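PDB 4WQQ: lectin CEL-I, N-acetyl-D-galactosamine-specific C-type from Cucumaria echinata, which binds N-acetylgalactosamine and galactose in a calcium-dependent manner, and in this engineered form holds mannose at its sugar site. Local coordinates for residues Arg17-Leu22 with Val33-Ser38; Thr23-Ala28 with Gly75-Tyr80; Phe59-Gly64 with Lys133-Leu138. The protein carries 3 engineered substitutions. All coordinates share one frame; numbering follows the deposited sequence. Where two conformers were deposited one is given.

Contact 1 (Arg17-Leu22 with Val33-Ser38); sequences RFFNTL and VSYSCS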
# COMPACT_ATOMS: atom_id res chain seq x y z
N ARG A 17 11.69 2.52 3.33
CA ARG A 17 12.57 1.39 3.28
C ARG A 17 14.00 1.83 3.02
O ARG A 17 14.29 2.50 2.03
CB ARG A 17 12.15 0.38 2.23
CG ARG A 17 12.95 -0.92 2.26
CD ARG A 17 12.20 -2.00 1.49
NE ARG A 17 13.01 -3.19 1.36
CZ ARG A 17 12.69 -4.24 0.63
NH1 ARG A 17 11.56 -4.27 -0.05
NH2 ARG A 17 13.56 -5.27 0.57
N PHE A 18 14.88 1.44 3.93
CA PHE A 18 16.27 1.68 3.79
C PHE A 18 17.02 0.53 3.14
O PHE A 18 16.80 -0.64 3.49
CB PHE A 18 16.86 1.93 5.19
CG PHE A 18 18.36 2.03 5.19
CD1 PHE A 18 18.97 3.06 4.50
CD2 PHE A 18 19.16 1.05 5.81
CE1 PHE A 18 20.34 3.18 4.42
CE2 PHE A 18 20.54 1.18 5.76
CZ PHE A 18 21.15 2.19 5.05
N PHE A 19 17.85 0.89 2.16
CA PHE A 19 18.72 0.01 1.45
C PHE A 19 20.17 0.29 1.76
O PHE A 19 20.75 1.29 1.41
CB PHE A 19 18.48 0.11 -0.05
CG PHE A 19 17.14 -0.43 -0.45
CD1 PHE A 19 16.96 -1.77 -0.70
CD2 PHE A 19 16.05 0.41 -0.51
CE1 PHE A 19 15.71 -2.28 -1.05
CE2 PHE A 19 14.82 -0.10 -0.84
CZ PHE A 19 14.65 -1.44 -1.11
N ASN A 20 20.77 -0.68 2.43
CA ASN A 20 22.13 -0.54 2.95
C ASN A 20 23.15 -0.98 1.92
O ASN A 20 23.93 -1.89 2.12
CB ASN A 20 22.25 -1.30 4.25
CG ASN A 20 23.47 -0.90 5.04
OD1 ASN A 20 24.12 0.08 4.78
ND2 ASN A 20 23.76 -1.65 6.07
N THR A 21 23.12 -0.28 0.79
CA THR A 21 23.92 -0.57 -0.40
C THR A 21 24.41 0.71 -0.92
O THR A 21 23.64 1.67 -1.20
CB THR A 21 23.04 -1.30 -1.46
OG1 THR A 21 22.67 -2.61 -0.97
CG2 THR A 21 23.77 -1.49 -2.79
N LEU A 22 25.72 0.79 -1.06
CA LEU A 22 26.32 1.95 -1.63
C LEU A 22 26.07 2.02 -3.15
O LEU A 22 26.34 1.04 -3.91
CB LEU A 22 27.85 1.89 -1.37
CG LEU A 22 28.64 2.72 -0.37
CD1 LEU A 22 30.07 2.84 -0.92
CD2 LEU A 22 28.14 4.11 -0.14
N VAL A 33 12.23 3.86 -7.61
CA VAL A 33 11.08 4.01 -8.46
C VAL A 33 10.59 2.63 -8.95
O VAL A 33 9.39 2.44 -9.20
CB VAL A 33 11.38 5.01 -9.59
CG1 VAL A 33 10.25 5.02 -10.61
CG2 VAL A 33 11.51 6.41 -9.03
N SER A 34 11.52 1.71 -9.12
CA SER A 34 11.19 0.35 -9.55
C SER A 34 10.12 -0.36 -8.75
O SER A 34 9.43 -1.20 -9.31
CB SER A 34 12.46 -0.50 -9.65
OG SER A 34 12.89 -0.95 -8.37
N TYR A 35 9.90 0.01 -7.47
CA TYR A 35 8.86 -0.63 -6.62
C TYR A 35 7.47 -0.08 -6.86
O TYR A 35 6.52 -0.59 -6.31
CB TYR A 35 9.24 -0.44 -5.15
CG TYR A 35 10.47 -1.17 -4.78
CD1 TYR A 35 10.41 -2.51 -4.40
CD2 TYR A 35 11.69 -0.51 -4.74
CE1 TYR A 35 11.59 -3.21 -4.09
CE2 TYR A 35 12.90 -1.20 -4.42
CZ TYR A 35 12.83 -2.53 -4.08
OH TYR A 35 13.97 -3.21 -3.77
N SER A 36 7.33 0.99 -7.65
CA SER A 36 6.03 1.64 -7.81
C SER A 36 4.94 0.69 -8.34
O SER A 36 5.20 -0.28 -9.11
CB SER A 36 6.11 2.87 -8.71
OG SER A 36 7.10 3.80 -8.32
N CYS A 37 3.73 0.99 -7.94
CA CYS A 37 2.52 0.21 -8.31
C CYS A 37 1.49 1.10 -8.95
O CYS A 37 0.71 1.73 -8.21
CB CYS A 37 1.85 -0.40 -7.05
SG CYS A 37 2.83 -1.60 -6.17
N SER A 38 1.40 1.12 -10.29
CA SER A 38 0.43 1.95 -10.93
C SER A 38 -0.97 1.42 -10.68
O SER A 38 -1.85 2.22 -10.59
CB SER A 38 0.70 1.98 -12.43
OG SER A 38 -0.08 2.96 -13.00
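The ring of Phe19 meets the phenol end of Tyr35, each side chain coming from the opposite direction. Phe19 CZ lies 3.3 Å from Tyr35 OH and 3.6 Å from Tyr35 CZ, while Phe19 CE1 is 3.4 Å from the same hydroxyl oxygen. The planes are close to parallel, 24° apart, but slid so far that the centroids stand 5.7 Å apart and the rings overlap little; the contact is made by their far ends. In Phe19 and Tyr35 alike CG stands anti to the carbonyl carbon (chi1 -68° and -66°), which sends each ring across to the other segment. Arg17, its chain extended from CG to NE, crosses Tyr35 at about a right angle and brings NH1 to 4.2 Å from Tyr35 CE1. Phe19 CZ also lies over one face of this guanidinium, offset toward the rim, so the phenylalanine is shared between the arginine and the tyrosine. No hydrogen bond joins the segments. Arg17 and Phe19 belong to strand 14-23, which pairs antiparallel with strand 132-140; Tyr35 follows helix 25-34, beside Ser44 of strand 42-46 and Leu40 of the second subunit, whose Cys37 forms a disulfide with Cys37 of this chain.

Contact 2 (Thr23-Ala28 with Gly75-Tyr80); sequences TTWENA and GLYDKY. With CA (calcium ion), chain E.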
# COMPACT_ATOMS: atom_id res chain seq x y z
N THR A 23 25.59 3.16 -3.65
CA THR A 23 25.34 3.33 -5.06
C THR A 23 25.32 4.86 -5.41
O THR A 23 25.42 5.73 -4.55
CB THR A 23 24.04 2.55 -5.55
OG1 THR A 23 24.07 2.43 -6.97
CG2 THR A 23 22.73 3.28 -5.12
N THR A 24 25.21 5.15 -6.69
CA THR A 24 25.07 6.49 -7.20
C THR A 24 23.64 7.01 -6.96
O THR A 24 22.73 6.23 -6.78
CB THR A 24 25.36 6.57 -8.68
OG1 THR A 24 24.45 5.69 -9.39
CG2 THR A 24 26.80 6.14 -8.99
N TRP A 25 23.48 8.30 -6.99
CA TRP A 25 22.17 8.89 -6.82
C TRP A 25 21.23 8.41 -7.94
O TRP A 25 20.09 8.05 -7.67
CB TRP A 25 22.21 10.40 -6.81
CG TRP A 25 20.90 11.08 -6.51
CD1 TRP A 25 20.45 11.50 -5.31
CD2 TRP A 25 19.89 11.45 -7.46
NE1 TRP A 25 19.22 12.07 -5.44
CE2 TRP A 25 18.87 12.07 -6.75
CE3 TRP A 25 19.77 11.32 -8.84
CZ2 TRP A 25 17.72 12.59 -7.40
CZ3 TRP A 25 18.65 11.86 -9.46
CH2 TRP A 25 17.66 12.49 -8.75
N GLU A 26 21.74 8.41 -9.16
CA GLU A 26 20.94 8.01 -10.33
C GLU A 26 20.48 6.58 -10.16
O GLU A 26 19.30 6.27 -10.38
CB GLU A 26 21.78 8.16 -11.59
CG GLU A 26 21.03 8.83 -12.71
CD GLU A 26 20.48 7.85 -13.70
OE1 GLU A 26 20.99 7.84 -14.86
OE2 GLU A 26 19.54 7.09 -13.31
N ASN A 27 21.35 5.68 -9.73
CA ASN A 27 20.91 4.31 -9.59
C ASN A 27 20.01 4.11 -8.37
O ASN A 27 19.07 3.37 -8.43
CB ASN A 27 22.08 3.37 -9.50
CG ASN A 27 21.64 1.94 -9.40
OD1 ASN A 27 20.98 1.40 -10.32
ND2 ASN A 27 21.94 1.32 -8.31
N ALA A 28 20.27 4.86 -7.27
CA ALA A 28 19.34 4.83 -6.14
C ALA A 28 17.90 5.28 -6.58
O ALA A 28 16.90 4.71 -6.14
CB ALA A 28 19.89 5.66 -5.02
N GLY A 75 15.75 12.38 -2.26
CA GLY A 75 15.25 12.71 -3.58
C GLY A 75 15.39 14.15 -4.05
O GLY A 75 14.64 14.59 -4.88
N LEU A 76 16.43 14.83 -3.59
CA LEU A 76 16.59 16.28 -3.80
C LEU A 76 17.66 16.50 -4.83
O LEU A 76 18.75 15.92 -4.76
CB LEU A 76 17.00 16.98 -2.47
CG LEU A 76 16.90 18.51 -2.40
CD1 LEU A 76 15.49 18.96 -2.33
CD2 LEU A 76 17.67 19.03 -1.22
N TYR A 77 17.33 17.30 -5.86
CA TYR A 77 18.35 17.56 -6.88
C TYR A 77 18.15 18.88 -7.60
O TYR A 77 17.01 19.41 -7.67
CB TYR A 77 18.41 16.36 -7.85
CG TYR A 77 17.30 16.16 -8.89
CD1 TYR A 77 15.96 16.20 -8.59
CD2 TYR A 77 17.64 15.87 -10.22
CE1 TYR A 77 14.97 16.00 -9.58
CE2 TYR A 77 16.67 15.63 -11.19
CZ TYR A 77 15.34 15.69 -10.86
OH TYR A 77 14.40 15.49 -11.80
N ASP A 78 19.25 19.41 -8.20
CA ASP A 78 19.14 20.66 -8.96
C ASP A 78 19.76 20.58 -10.36
O ASP A 78 20.33 21.55 -10.87
CB ASP A 78 19.72 21.83 -8.16
CG ASP A 78 21.27 21.84 -8.11
OD1 ASP A 78 21.91 20.80 -8.15
OD2 ASP A 78 21.86 22.91 -7.98
N LYS A 79 19.65 19.40 -10.97
CA LYS A 79 20.04 19.15 -12.33
C LYS A 79 19.39 20.12 -13.32
O LYS A 79 20.06 20.62 -14.19
CB LYS A 79 19.65 17.72 -12.76
CG LYS A 79 20.03 17.40 -14.17
CD LYS A 79 19.71 15.99 -14.63
CE LYS A 79 19.83 15.98 -16.16
NZ LYS A 79 20.10 14.63 -16.65
N TYR A 80 18.10 20.38 -13.20
CA TYR A 80 17.38 21.17 -14.21
C TYR A 80 17.57 22.66 -14.04
O TYR A 80 17.64 23.42 -15.06
CB TYR A 80 15.89 20.75 -14.27
CG TYR A 80 15.84 19.40 -14.99
CD1 TYR A 80 16.07 19.34 -16.36
CD2 TYR A 80 15.71 18.22 -14.28
CE1 TYR A 80 16.13 18.13 -17.02
CE2 TYR A 80 15.78 16.99 -14.92
CZ TYR A 80 16.02 16.94 -16.26
OH TYR A 80 16.08 15.74 -16.91
CA CA E . 24.14 22.00 -8.10
O HOH W 1 24.31 22.68 -5.85
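Trp25 and Tyr77 form the tight part of this contact, an offset stack with the planes at 29° and the centroid of the indole six-membered ring 5.0 Å from that of the phenol. The stack uses the outer rim of the indole: Trp25 CH2 sits over one face of Tyr77, offset toward its rim and 3.7 Å from Tyr77 CD2, and Trp25 CZ2 comes within 3.9 Å of Tyr77 CB. A chi1 of 75° sets Tyr77 CG between its backbone N and carbonyl carbon, and the ring faces Trp25. At the indole edge, near its plane, Gly75 C approaches Trp25 CZ2 at 4.4 Å. The Trp25 N-H is used by Ile74 O. In the C-type lectin fold this joins the start of helix 25-34 to the last part of strand 71-77, from which the chain runs on to the calcium-binding loops. Thr24 is the N-cap of that helix, its OG1 accepting from Asn27 N at 3.1 Å. Beyond Tyr77 the packing gives way: Lys79 and Tyr80 are exposed and make no contact with residues 23-28. Asp78, next after Tyr77, is buried and chelates a calcium ion through OD1 and OD2, both at 2.5 Å, with Glu82, Asn105, Asp111 and the backbone O of Glu110.

Contact 3 (Phe59-Gly64 with Lys133-Leu138); sequences FNYWRG and KYMCKL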
# COMPACT_ATOMS: atom_id res chain seq x y z
N PHE A 59 16.49 9.84 9.66
CA PHE A 59 17.85 9.79 10.11
C PHE A 59 17.97 8.64 11.13
O PHE A 59 18.93 7.83 11.07
CB PHE A 59 18.23 11.16 10.67
CG PHE A 59 19.60 11.18 11.29
CD1 PHE A 59 20.71 11.18 10.48
CD2 PHE A 59 19.77 11.20 12.65
CE1 PHE A 59 21.97 11.20 11.01
CE2 PHE A 59 21.03 11.15 13.20
CZ PHE A 59 22.14 11.18 12.39
N ASN A 60 17.03 8.57 12.10
CA ASN A 60 17.13 7.57 13.16
C ASN A 60 16.95 6.14 12.60
O ASN A 60 17.63 5.18 13.01
CB ASN A 60 16.15 7.90 14.29
CG ASN A 60 16.53 9.25 15.00
OD1 ASN A 60 17.72 9.52 15.23
ND2 ASN A 60 15.54 10.08 15.31
N TYR A 61 16.11 6.01 11.57
CA TYR A 61 15.90 4.71 10.96
C TYR A 61 17.18 4.24 10.26
O TYR A 61 17.69 3.12 10.48
CB TYR A 61 14.69 4.84 10.02
CG TYR A 61 14.40 3.67 9.06
CD1 TYR A 61 14.74 2.38 9.38
CD2 TYR A 61 13.79 3.91 7.83
CE1 TYR A 61 14.47 1.33 8.52
CE2 TYR A 61 13.49 2.86 6.94
CZ TYR A 61 13.87 1.58 7.27
OH TYR A 61 13.62 0.48 6.47
N TRP A 62 17.75 5.12 9.44
CA TRP A 62 18.98 4.87 8.77
C TRP A 62 20.11 4.44 9.75
O TRP A 62 20.74 3.40 9.59
CB TRP A 62 19.38 6.13 7.98
CG TRP A 62 20.78 6.12 7.49
CD1 TRP A 62 21.50 5.04 7.03
CD2 TRP A 62 21.63 7.26 7.30
NE1 TRP A 62 22.70 5.43 6.61
CE2 TRP A 62 22.83 6.78 6.77
CE3 TRP A 62 21.49 8.65 7.57
CZ2 TRP A 62 23.91 7.61 6.50
CZ3 TRP A 62 22.55 9.46 7.34
CH2 TRP A 62 23.75 8.94 6.74
N ARG A 63 20.32 5.29 10.78
CA ARG A 63 21.45 5.11 11.68
C ARG A 63 21.25 3.97 12.65
O ARG A 63 22.25 3.43 13.17
CB ARG A 63 21.77 6.43 12.35
CG ARG A 63 22.09 7.57 11.39
CD ARG A 63 23.18 7.21 10.40
NE ARG A 63 24.44 6.95 11.08
CZ ARG A 63 25.53 6.46 10.51
NH1 ARG A 63 25.55 6.09 9.25
NH2 ARG A 63 26.62 6.33 11.21
N GLY A 64 20.02 3.47 12.75
CA GLY A 64 19.77 2.20 13.48
C GLY A 64 20.20 0.97 12.75
O GLY A 64 20.52 -0.09 13.34
N LYS A 133 24.36 5.42 0.64
CA LYS A 133 23.25 4.50 0.93
C LYS A 133 21.97 5.19 0.44
O LYS A 133 22.05 6.34 0.01
CB LYS A 133 23.20 4.15 2.40
CG LYS A 133 24.53 3.70 2.96
CD LYS A 133 25.07 2.44 2.32
CE LYS A 133 26.48 2.09 2.94
NZ LYS A 133 26.37 1.79 4.40
N TYR A 134 20.81 4.53 0.47
CA TYR A 134 19.60 5.23 0.05
C TYR A 134 18.36 4.75 0.78
O TYR A 134 18.33 3.71 1.36
CB TYR A 134 19.43 5.20 -1.48
CG TYR A 134 19.21 3.84 -2.06
CD1 TYR A 134 20.27 3.00 -2.34
CD2 TYR A 134 17.90 3.40 -2.42
CE1 TYR A 134 20.04 1.78 -2.92
CE2 TYR A 134 17.67 2.20 -2.98
CZ TYR A 134 18.72 1.36 -3.22
OH TYR A 134 18.55 0.10 -3.81
N MET A 135 17.37 5.60 0.74
CA MET A 135 16.11 5.34 1.39
C MET A 135 14.97 5.64 0.39
O MET A 135 14.93 6.72 -0.23
CB MET A 135 16.01 6.34 2.51
CG MET A 135 14.72 6.44 3.25
SD MET A 135 14.65 5.36 4.66
CE MET A 135 16.12 5.71 5.72
N CYS A 136 14.01 4.74 0.34
CA CYS A 136 12.83 4.95 -0.47
C CYS A 136 11.60 5.25 0.39
O CYS A 136 11.59 4.96 1.60
CB CYS A 136 12.52 3.73 -1.32
SG CYS A 136 13.96 3.10 -2.25
N LYS A 137 10.61 5.82 -0.25
CA LYS A 137 9.37 6.26 0.45
C LYS A 137 8.26 5.94 -0.49
O LYS A 137 8.37 6.22 -1.68
CB LYS A 137 9.47 7.76 0.69
CG LYS A 137 8.29 8.50 1.25
CD LYS A 137 8.68 9.98 1.53
CE LYS A 137 7.43 10.82 1.74
NZ LYS A 137 7.70 12.23 2.13
N LEU A 138 7.15 5.43 0.07
CA LEU A 138 5.90 5.33 -0.65
C LEU A 138 4.99 6.51 -0.44
O LEU A 138 4.80 6.96 0.69
CB LEU A 138 5.19 4.08 -0.20
CG LEU A 138 5.96 2.79 -0.39
CD1 LEU A 138 5.04 1.68 -0.04
CD2 LEU A 138 6.57 2.53 -1.79
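Lys133 comes only loosely to Trp62, its CB 4.4 Å from Trp62 NE1. The polar ends of the two turn to a common partner, Asp66, whose OD2 makes a salt bridge with Lys133 NZ and accepts a hydrogen bond from Trp62 NE1. The side chain of Tyr134 points away from helix 52-65 and packs on helix 25-34. Met135 returns to the near side and carries most of the contact. Its SD is 3.6 Å from Tyr61 CE2, and its CE is 3.6 Å from Tyr61 CD2 and 4.0 Å from Trp62 CB. This is a Met-aromatic contact in which the sulfur stands obliquely to the ring, 4.5 Å from the centroid and 59° off the normal. Bends at chi2 (91°) and chi3 (54°) bring the methyl to both aromatic residues. Such packing of helix 52-65 on the strand is part of the core of the C-type lectin fold. After Met135 the strand leaves the helix segment: Cys136 is disulfide-bonded to Cys32 of helix 25-34, and Lys137 pairs with Glu54 near the start of helix 52-65. Strand 132-140 is thus sandwiched between the two helices, with strand 14-23 antiparallel and strand 71-77 parallel beside it in the sheet.

Strand 132-140, part of contact 3, touches both other contacts. Contacts 1 and 3, with centres about 11 Å apart, meet through neighbouring strands: Arg17 O and Cys136 N are 2.8 Å apart and Asn20 OD1 lies 2.9 Å from Lys133 NZ, both probable hydrogen bonds. Contact 2 adjoins contact 1 in sequence and touches contact 3 through Tyr134, whose CG is 3.5 Å from Ala28 CB. The calcium bound by Asp78 of contact 2 is not the one at the sugar site, though Glu110 contributes to both. The side chains of Trp25 and Trp62 are about 12 and 13 Å from the bound mannose. Contact 1 lies away from these sites, toward the subunit interface.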